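Local structure of pesticidal crystal protein Cry4Aa (Bacillus thuringiensis, 2C9K) at residues Gln265-Glu270 with Tyr451-Thr456; Leu357-Leu362 with Asn405-Pro410. The protein kills mosquito larvae by binding to midgut epithelial cells and promoting their colloid-osmotic lysis. All blocks are in the same frame, centred on the assembly; numbering follows the deposited sequence.

Contact 1 (Gln265-Glu270 with Tyr451-Thr456); sequences QVLNFE and YTFAWT
Tyr451 meets Leu267 where an outer strand of a three-stranded antiparallel sheet is paired with the central one, in the beta-prism domain, the second of the three domains of a Cry delta-endotoxin. Strand 450-457 is the middle of three strands, with 262-267 on one flank and 432-440 on the other. Tyr451 N donates to Leu267 O at 3.0 Å and Tyr451 O takes Leu267 N at 2.8 Å, a hydrogen-bonded pair. On the face shared with Phe453, the Leu267 and Tyr451 side chains lie abreast and point the same way, Leu267 CD2 against Tyr451 CD1 at 3.9 Å. Thr452 pairs with Val266 on the reverse face, where helix 222-240 packs against Val266; the methyl Thr452 CG2 rests against Val266 CB, while its hydroxyl is bonded to Leu286 O. Phe453 closes the second hydrogen-bonded pair with Gln265. Phe453 N reaches Gln265 O at 2.8 Å, and that oxygen also lies in the plane of the Phe453 ring, at its edge. Further along, the Trp455 indole meets the extended Gln265 side chain, amide and ring planes 73° apart. Gln265 CG, anti to its carbonyl carbon (chi1 -64°), starts the chain toward the indole; OE1, already hydrogen-bonded by Gly408 N, stands 3.1 Å from Trp455 NE1.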
ATOM      1  N   GLN A 265      12.312   4.261   3.281  1.00 23.03           N
ATOM      2  CA  GLN A 265      13.593   4.077   2.615  1.00 22.14           C
ATOM      3  C   GLN A 265      14.554   4.691   3.635  1.00 23.33           C
ATOM      4  O   GLN A 265      14.209   5.681   4.283  1.00 24.15           O
ATOM      5  CB  GLN A 265      13.618   4.837   1.282  1.00 20.02           C
ATOM      6  CG  GLN A 265      12.598   4.327   0.258  1.00 21.33           C
ATOM      7  CD  GLN A 265      12.631   5.087  -1.072  1.00 23.23           C
ATOM      8  OE1 GLN A 265      12.806   6.305  -1.103  1.00 25.55           O
ATOM      9  NE2 GLN A 265      12.438   4.368  -2.173  1.00 22.61           N
ATOM     10  N   VAL A 266      15.744   4.123   3.810  1.00 23.20           N
ATOM     11  CA  VAL A 266      16.648   4.675   4.818  1.00 23.14           C
ATOM     12  C   VAL A 266      18.002   5.213   4.345  1.00 23.45           C
ATOM     13  O   VAL A 266      18.531   4.811   3.309  1.00 24.06           O
ATOM     14  CB  VAL A 266      16.838   3.650   5.986  1.00 22.34           C
ATOM     15  CG1 VAL A 266      16.241   2.309   5.599  1.00 20.95           C
ATOM     16  CG2 VAL A 266      18.303   3.514   6.359  1.00 22.12           C
ATOM     17  N   LEU A 267      18.547   6.143   5.125  1.00 22.31           N
ATOM     18  CA  LEU A 267      19.822   6.773   4.821  1.00 21.33           C
ATOM     19  C   LEU A 267      20.789   6.647   5.992  1.00 22.31           C
ATOM     20  O   LEU A 267      20.389   6.801   7.156  1.00 23.09           O
ATOM     21  CB  LEU A 267      19.605   8.258   4.493  1.00 18.69           C
ATOM     22  CG  LEU A 267      20.823   9.196   4.465  1.00 18.28           C
ATOM     23  CD1 LEU A 267      21.785   8.810   3.345  1.00 18.54           C
ATOM     24  CD2 LEU A 267      20.342  10.623   4.285  1.00 16.80           C
ATOM     25  N   ASN A 268      22.054   6.372   5.661  1.00 21.07           N
ATOM     26  CA  ASN A 268      23.158   6.226   6.614  1.00 21.28           C
ATOM     27  C   ASN A 268      23.098   5.018   7.531  1.00 22.63           C
ATOM     28  O   ASN A 268      23.639   5.041   8.636  1.00 22.28           O
ATOM     29  CB  ASN A 268      23.313   7.483   7.468  1.00 21.23           C
ATOM     30  CG  ASN A 268      23.842   8.656   6.679  1.00 23.32           C
ATOM     31  OD1 ASN A 268      24.525   8.488   5.660  1.00 24.45           O
ATOM     32  ND2 ASN A 268      23.544   9.857   7.150  1.00 24.13           N
ATOM     33  N   PHE A 269      22.454   3.956   7.067  1.00 24.17           N
ATOM     34  CA  PHE A 269      22.336   2.749   7.858  1.00 25.29           C
ATOM     35  C   PHE A 269      23.684   2.074   8.089  1.00 27.13           C
ATOM     36  O   PHE A 269      24.077   1.792   9.223  1.00 28.54           O
ATOM     37  CB  PHE A 269      21.418   1.750   7.167  1.00 23.09           C
ATOM     38  CG  PHE A 269      21.379   0.421   7.850  1.00 21.94           C
ATOM     39  CD1 PHE A 269      20.675   0.259   9.040  1.00 20.92           C
ATOM     40  CD2 PHE A 269      22.110  -0.651   7.351  1.00 19.46           C
ATOM     41  CE1 PHE A 269      20.705  -0.957   9.727  1.00 21.57           C
ATOM     42  CE2 PHE A 269      22.143  -1.867   8.031  1.00 20.00           C
ATOM     43  CZ  PHE A 269      21.441  -2.020   9.221  1.00 20.28           C
ATOM     44  N   GLU A 270      24.385   1.809   6.996  1.00 29.05           N
ATOM     45  CA  GLU A 270      25.663   1.123   7.054  1.00 29.03           C
ATOM     46  C   GLU A 270      26.799   1.873   7.736  1.00 27.25           C
ATOM     47  O   GLU A 270      27.633   1.253   8.377  1.00 27.44           O
ATOM     48  CB  GLU A 270      26.074   0.696   5.639  1.00 29.74           C
ATOM     49  CG  GLU A 270      25.007  -0.139   4.924  1.00 36.41           C
ATOM     50  CD  GLU A 270      23.997   0.700   4.108  1.00 43.15           C
ATOM     51  OE1 GLU A 270      23.561   1.784   4.583  1.00 43.76           O
ATOM     52  OE2 GLU A 270      23.630   0.256   2.986  1.00 43.77           O
ATOM     53  N   TYR A 451      18.425   8.367   8.823  1.00 24.85           N
ATOM     54  CA  TYR A 451      17.105   8.885   8.490  1.00 24.57           C
ATOM     55  C   TYR A 451      16.276   7.852   7.746  1.00 23.72           C
ATOM     56  O   TYR A 451      16.802   6.879   7.206  1.00 24.62           O
ATOM     57  CB  TYR A 451      17.202  10.127   7.593  1.00 24.31           C
ATOM     58  CG  TYR A 451      18.030  11.283   8.121  1.00 26.15           C
ATOM     59  CD1 TYR A 451      19.423  11.280   8.021  1.00 26.63           C
ATOM     60  CD2 TYR A 451      17.415  12.403   8.674  1.00 24.75           C
ATOM     61  CE1 TYR A 451      20.180  12.368   8.454  1.00 27.43           C
ATOM     62  CE2 TYR A 451      18.157  13.488   9.110  1.00 26.80           C
ATOM     63  CZ  TYR A 451      19.537  13.471   8.998  1.00 28.56           C
ATOM     64  OH  TYR A 451      20.268  14.564   9.419  1.00 28.49           O
ATOM     65  N   THR A 452      14.972   8.077   7.723  0.50 22.47           N
ATOM     66  CA  THR A 452      14.057   7.224   6.993  0.50 22.08           C
ATOM     67  C   THR A 452      13.065   8.176   6.358  0.50 21.25           C
ATOM     68  O   THR A 452      12.648   9.158   6.975  0.50 21.37           O
ATOM     69  CB  THR A 452      13.291   6.261   7.901  0.50 23.00           C
ATOM     70  OG1 THR A 452      12.808   6.973   9.039  1.00 25.49           O
ATOM     71  CG2 THR A 452      14.174   5.118   8.344  1.00 24.20           C
ATOM     72  N   PHE A 453      12.708   7.902   5.115  1.00 20.65           N
ATOM     73  CA  PHE A 453      11.759   8.738   4.403  1.00 19.91           C
ATOM     74  C   PHE A 453      10.484   7.932   4.218  1.00 19.25           C
ATOM     75  O   PHE A 453      10.496   6.874   3.599  1.00 20.71           O
ATOM     76  CB  PHE A 453      12.356   9.169   3.061  1.00 19.23           C
ATOM     77  CG  PHE A 453      13.618   9.990   3.200  1.00 19.58           C
ATOM     78  CD1 PHE A 453      14.829   9.384   3.530  1.00 18.10           C
ATOM     79  CD2 PHE A 453      13.579  11.380   3.072  1.00 18.51           C
ATOM     80  CE1 PHE A 453      15.979  10.148   3.737  1.00 17.30           C
ATOM     81  CE2 PHE A 453      14.724  12.150   3.277  1.00 17.37           C
ATOM     82  CZ  PHE A 453      15.923  11.533   3.611  1.00 17.74           C
ATOM     83  N   ALA A 454       9.397   8.425   4.800  1.00 18.32           N
ATOM     84  CA  ALA A 454       8.099   7.763   4.726  1.00 17.54           C
ATOM     85  C   ALA A 454       7.412   8.105   3.415  1.00 17.45           C
ATOM     86  O   ALA A 454       7.476   9.239   2.953  1.00 18.53           O
ATOM     87  CB  ALA A 454       7.234   8.200   5.888  1.00 16.06           C
ATOM     88  N   TRP A 455       6.749   7.121   2.825  1.00 17.21           N
ATOM     89  CA  TRP A 455       6.054   7.312   1.567  1.00 18.26           C
ATOM     90  C   TRP A 455       4.674   6.680   1.602  1.00 18.41           C
ATOM     91  O   TRP A 455       4.530   5.527   1.978  1.00 18.96           O
ATOM     92  CB  TRP A 455       6.857   6.685   0.420  1.00 20.10           C
ATOM     93  CG  TRP A 455       8.226   7.267   0.241  1.00 19.98           C
ATOM     94  CD1 TRP A 455       9.389   6.805   0.773  1.00 18.20           C
ATOM     95  CD2 TRP A 455       8.562   8.452  -0.496  1.00 20.48           C
ATOM     96  NE1 TRP A 455      10.431   7.628   0.418  1.00 19.77           N
ATOM     97  CE2 TRP A 455       9.949   8.647  -0.360  1.00 20.37           C
ATOM     98  CE3 TRP A 455       7.821   9.366  -1.257  1.00 20.40           C
ATOM     99  CZ2 TRP A 455      10.615   9.718  -0.956  1.00 20.85           C
ATOM    100  CZ3 TRP A 455       8.485  10.432  -1.851  1.00 20.26           C
ATOM    101  CH2 TRP A 455       9.866  10.598  -1.697  1.00 19.78           C
ATOM    102  N   THR A 456       3.661   7.442   1.213  1.00 18.65           N
ATOM    103  CA  THR A 456       2.304   6.923   1.175  1.00 20.24           C
ATOM    104  C   THR A 456       1.887   6.791  -0.286  1.00 21.54           C
ATOM    105  O   THR A 456       2.444   7.469  -1.154  1.00 23.34           O
ATOM    106  CB  THR A 456       1.327   7.845   1.924  1.00 20.35           C
ATOM    107  OG1 THR A 456       1.500   9.198   1.484  1.00 22.83           O
ATOM    108  CG2 THR A 456       1.574   7.759   3.414  1.00 18.39           C
TER

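Contact 2 (Leu357-Leu362 with Asn405-Pro410); sequences LNVISL and NIFGLP
Backbone hydrogen bonds between Leu357 and Phe407, and between Val359 and Asn405, set the antiparallel register here. Leu357 N and Phe407 N each give a bond of 3.2 Å to the other residue's carbonyl O. The next pair is a little shorter: Val359 N reaches Asn405 O at 3.0 Å with an N-H...O angle of 173°, and Asn405 N returns to Val359 O at 3.1 Å. Between the two pairs sits the non-hydrogen-bonded couple Asn358 and Ile406, where Ile406 CA makes a CA-H...O contact with Leu357 O.

Apolar contacts gather on the face of Leu357, Val359 and Phe407. Val359 crosses Phe407 at about a right angle, its CG2 methyl meeting the ring at the edge, 3.5 Å from Phe407 CE1. Val359 chi1 of -49° sets CG1 anti to the carbonyl carbon and leaves CG2 between the backbone N and the carbonyl carbon. Val359 CG2 also lies 4.0 Å from Asn405 CB. Leu357 comes to Phe407 obliquely and touches it at the base of the side chain, Leu357 CD2 to Phe407 CB at 4.1 Å, so the two aliphatic residues meet different parts of one phenylalanine.

The opposite face is more mixed and partly exposed: the Asn358 amide ND2 lies 4.2 Å from Ile406 CG1 as the two side chains cross obliquely.

Strand 402-407 is the outermost strand of a four-stranded antiparallel sheet, and 353-362 lies just inside it. Their order across the sheet, 386-392, 373-381, 353-362, 402-407, is the Greek-key pattern that recurs in the beta-prism of domain II of the Cry toxins.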
ATOM      1  N   LEU A 357      13.111  13.077  -4.335  1.00 27.30           N
ATOM      2  CA  LEU A 357      14.030  14.057  -3.792  1.00 28.77           C
ATOM      3  C   LEU A 357      15.458  13.594  -3.873  1.00 29.78           C
ATOM      4  O   LEU A 357      15.740  12.404  -4.038  1.00 29.50           O
ATOM      5  CB  LEU A 357      13.689  14.452  -2.355  1.00 28.41           C
ATOM      6  CG  LEU A 357      13.752  13.450  -1.224  1.00 29.39           C
ATOM      7  CD1 LEU A 357      13.893  14.208   0.095  1.00 29.94           C
ATOM      8  CD2 LEU A 357      12.496  12.599  -1.234  1.00 30.52           C
ATOM      9  N   ASN A 358      16.355  14.566  -3.777  1.00 31.24           N
ATOM     10  CA  ASN A 358      17.781  14.329  -3.866  1.00 32.23           C
ATOM     11  C   ASN A 358      18.387  14.808  -2.571  1.00 31.05           C
ATOM     12  O   ASN A 358      18.134  15.933  -2.162  1.00 32.37           O
ATOM     13  CB  ASN A 358      18.342  15.143  -5.028  1.00 35.63           C
ATOM     14  CG  ASN A 358      19.737  14.731  -5.411  1.00 38.36           C
ATOM     15  OD1 ASN A 358      20.665  14.789  -4.600  1.00 38.60           O
ATOM     16  ND2 ASN A 358      19.898  14.314  -6.661  1.00 40.19           N
ATOM     17  N   VAL A 359      19.173  13.968  -1.912  1.00 29.76           N
ATOM     18  CA  VAL A 359      19.789  14.394  -0.662  1.00 29.75           C
ATOM     19  C   VAL A 359      21.312  14.285  -0.686  1.00 29.22           C
ATOM     20  O   VAL A 359      21.871  13.316  -1.210  1.00 27.77           O
ATOM     21  CB  VAL A 359      19.247  13.590   0.548  1.00 29.49           C
ATOM     22  CG1 VAL A 359      17.729  13.562   0.508  1.00 30.04           C
ATOM     23  CG2 VAL A 359      19.805  12.189   0.548  1.00 30.48           C
ATOM     24  N   ILE A 360      21.963  15.312  -0.146  1.00 28.62           N
ATOM     25  CA  ILE A 360      23.414  15.359  -0.046  1.00 29.47           C
ATOM     26  C   ILE A 360      23.737  15.405   1.439  1.00 30.88           C
ATOM     27  O   ILE A 360      23.400  16.364   2.131  1.00 31.48           O
ATOM     28  CB  ILE A 360      24.033  16.619  -0.706  1.00 30.24           C
ATOM     29  CG1 ILE A 360      23.763  16.632  -2.215  1.00 29.56           C
ATOM     30  CG2 ILE A 360      25.540  16.645  -0.454  1.00 28.50           C
ATOM     31  CD1 ILE A 360      22.315  16.913  -2.581  1.00 31.41           C
ATOM     32  N   SER A 361      24.380  14.356   1.928  1.00 31.67           N
ATOM     33  CA  SER A 361      24.740  14.281   3.331  1.00 32.08           C
ATOM     34  C   SER A 361      26.252  14.109   3.480  1.00 32.04           C
ATOM     35  O   SER A 361      26.941  13.732   2.528  1.00 31.70           O
ATOM     36  CB  SER A 361      24.012  13.104   3.974  1.00 33.15           C
ATOM     37  OG  SER A 361      24.184  11.932   3.194  1.00 33.46           O
ATOM     38  N   LEU A 362      26.763  14.390   4.676  1.00 31.03           N
ATOM     39  CA  LEU A 362      28.186  14.251   4.937  1.00 29.95           C
ATOM     40  C   LEU A 362      28.540  12.770   4.983  1.00 29.40           C
ATOM     41  O   LEU A 362      27.753  11.956   5.461  1.00 30.41           O
ATOM     42  CB  LEU A 362      28.546  14.943   6.255  1.00 28.51           C
ATOM     43  CG  LEU A 362      28.276  16.455   6.258  1.00 27.43           C
ATOM     44  CD1 LEU A 362      28.665  17.050   7.590  1.00 28.66           C
ATOM     45  CD2 LEU A 362      29.070  17.117   5.148  1.00 26.78           C
ATOM     46  N   ASN A 405      22.190  10.582  -2.579  1.00 24.86           N
ATOM     47  CA  ASN A 405      21.204   9.509  -2.650  1.00 25.47           C
ATOM     48  C   ASN A 405      19.865  10.018  -3.123  1.00 24.68           C
ATOM     49  O   ASN A 405      19.502  11.154  -2.851  1.00 26.20           O
ATOM     50  CB  ASN A 405      21.026   8.878  -1.270  1.00 26.73           C
ATOM     51  CG  ASN A 405      22.216   8.053  -0.850  1.00 26.47           C
ATOM     52  OD1 ASN A 405      22.400   6.942  -1.332  1.00 28.02           O
ATOM     53  ND2 ASN A 405      23.036   8.594   0.047  1.00 24.31           N
ATOM     54  N   ILE A 406      19.129   9.171  -3.829  1.00 24.49           N
ATOM     55  CA  ILE A 406      17.812   9.550  -4.309  1.00 25.40           C
ATOM     56  C   ILE A 406      16.742   8.690  -3.641  1.00 25.84           C
ATOM     57  O   ILE A 406      16.897   7.466  -3.520  1.00 27.06           O
ATOM     58  CB  ILE A 406      17.690   9.373  -5.829  1.00 26.03           C
ATOM     59  CG1 ILE A 406      18.643  10.328  -6.544  1.00 26.42           C
ATOM     60  CG2 ILE A 406      16.252   9.629  -6.256  1.00 26.76           C
ATOM     61  CD1 ILE A 406      18.614  10.200  -8.041  1.00 26.10           C
ATOM     62  N   PHE A 407      15.662   9.329  -3.200  1.00 24.31           N
ATOM     63  CA  PHE A 407      14.563   8.614  -2.565  1.00 22.73           C
ATOM     64  C   PHE A 407      13.245   8.893  -3.291  1.00 21.57           C
ATOM     65  O   PHE A 407      13.046   9.959  -3.873  1.00 20.17           O
ATOM     66  CB  PHE A 407      14.450   8.999  -1.081  1.00 22.53           C
ATOM     67  CG  PHE A 407      15.673   8.661  -0.270  1.00 23.46           C
ATOM     68  CD1 PHE A 407      16.573   9.651   0.106  1.00 23.99           C
ATOM     69  CD2 PHE A 407      15.943   7.344   0.088  1.00 23.55           C
ATOM     70  CE1 PHE A 407      17.723   9.339   0.821  1.00 23.16           C
ATOM     71  CE2 PHE A 407      17.093   7.024   0.803  1.00 23.50           C
ATOM     72  CZ  PHE A 407      17.984   8.026   1.168  1.00 23.98           C
ATOM     73  N   GLY A 408      12.349   7.917  -3.241  1.00 21.50           N
ATOM     74  CA  GLY A 408      11.063   8.020  -3.902  1.00 20.86           C
ATOM     75  C   GLY A 408      10.769   6.653  -4.487  1.00 21.15           C
ATOM     76  O   GLY A 408      11.619   5.760  -4.428  1.00 22.14           O
ATOM     77  N   LEU A 409       9.581   6.465  -5.046  1.00 20.31           N
ATOM     78  CA  LEU A 409       9.247   5.170  -5.621  1.00 21.07           C
ATOM     79  C   LEU A 409       9.100   5.221  -7.141  1.00 20.78           C
ATOM     80  O   LEU A 409       9.072   6.295  -7.742  1.00 19.17           O
ATOM     81  CB  LEU A 409       7.979   4.617  -4.966  1.00 22.35           C
ATOM     82  CG  LEU A 409       8.161   4.041  -3.550  1.00 23.17           C
ATOM     83  CD1 LEU A 409       9.150   2.897  -3.587  1.00 22.16           C
ATOM     84  CD2 LEU A 409       8.658   5.115  -2.597  1.00 24.76           C
ATOM     85  N   PRO A 410       9.018   4.052  -7.786  1.00 19.78           N
ATOM     86  CA  PRO A 410       8.880   3.988  -9.244  1.00 19.90           C
ATOM     87  C   PRO A 410       7.621   4.653  -9.808  1.00 20.08           C
ATOM     88  O   PRO A 410       6.720   5.045  -9.064  1.00 19.15           O
ATOM     89  CB  PRO A 410       8.907   2.486  -9.519  1.00 18.96           C
ATOM     90  CG  PRO A 410       9.772   1.964  -8.423  1.00 18.33           C
ATOM     91  CD  PRO A 410       9.234   2.710  -7.229  1.00 17.90           C
TER

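How the contacts relate
Two sheets of one beta-prism domain illustrate how pairing within sheets and packing between them combine. Contact 2 is nested inside the chain loop that contact 1 closes, and their centres lie about 9 Å apart. Gln265 supplies the polar tie, its OE1 accepting a probable hydrogen bond from Gly408 N at 2.7 Å, next to Phe407 of contact 2. Apolar packing accompanies it: Trp455 CH2 lies 3.3 Å from Leu357 CD2, the Phe453 and Phe407 rings stack, and Leu267 reaches Val359 and Phe407. The faces carrying these residues thus look at each other across the domain interior.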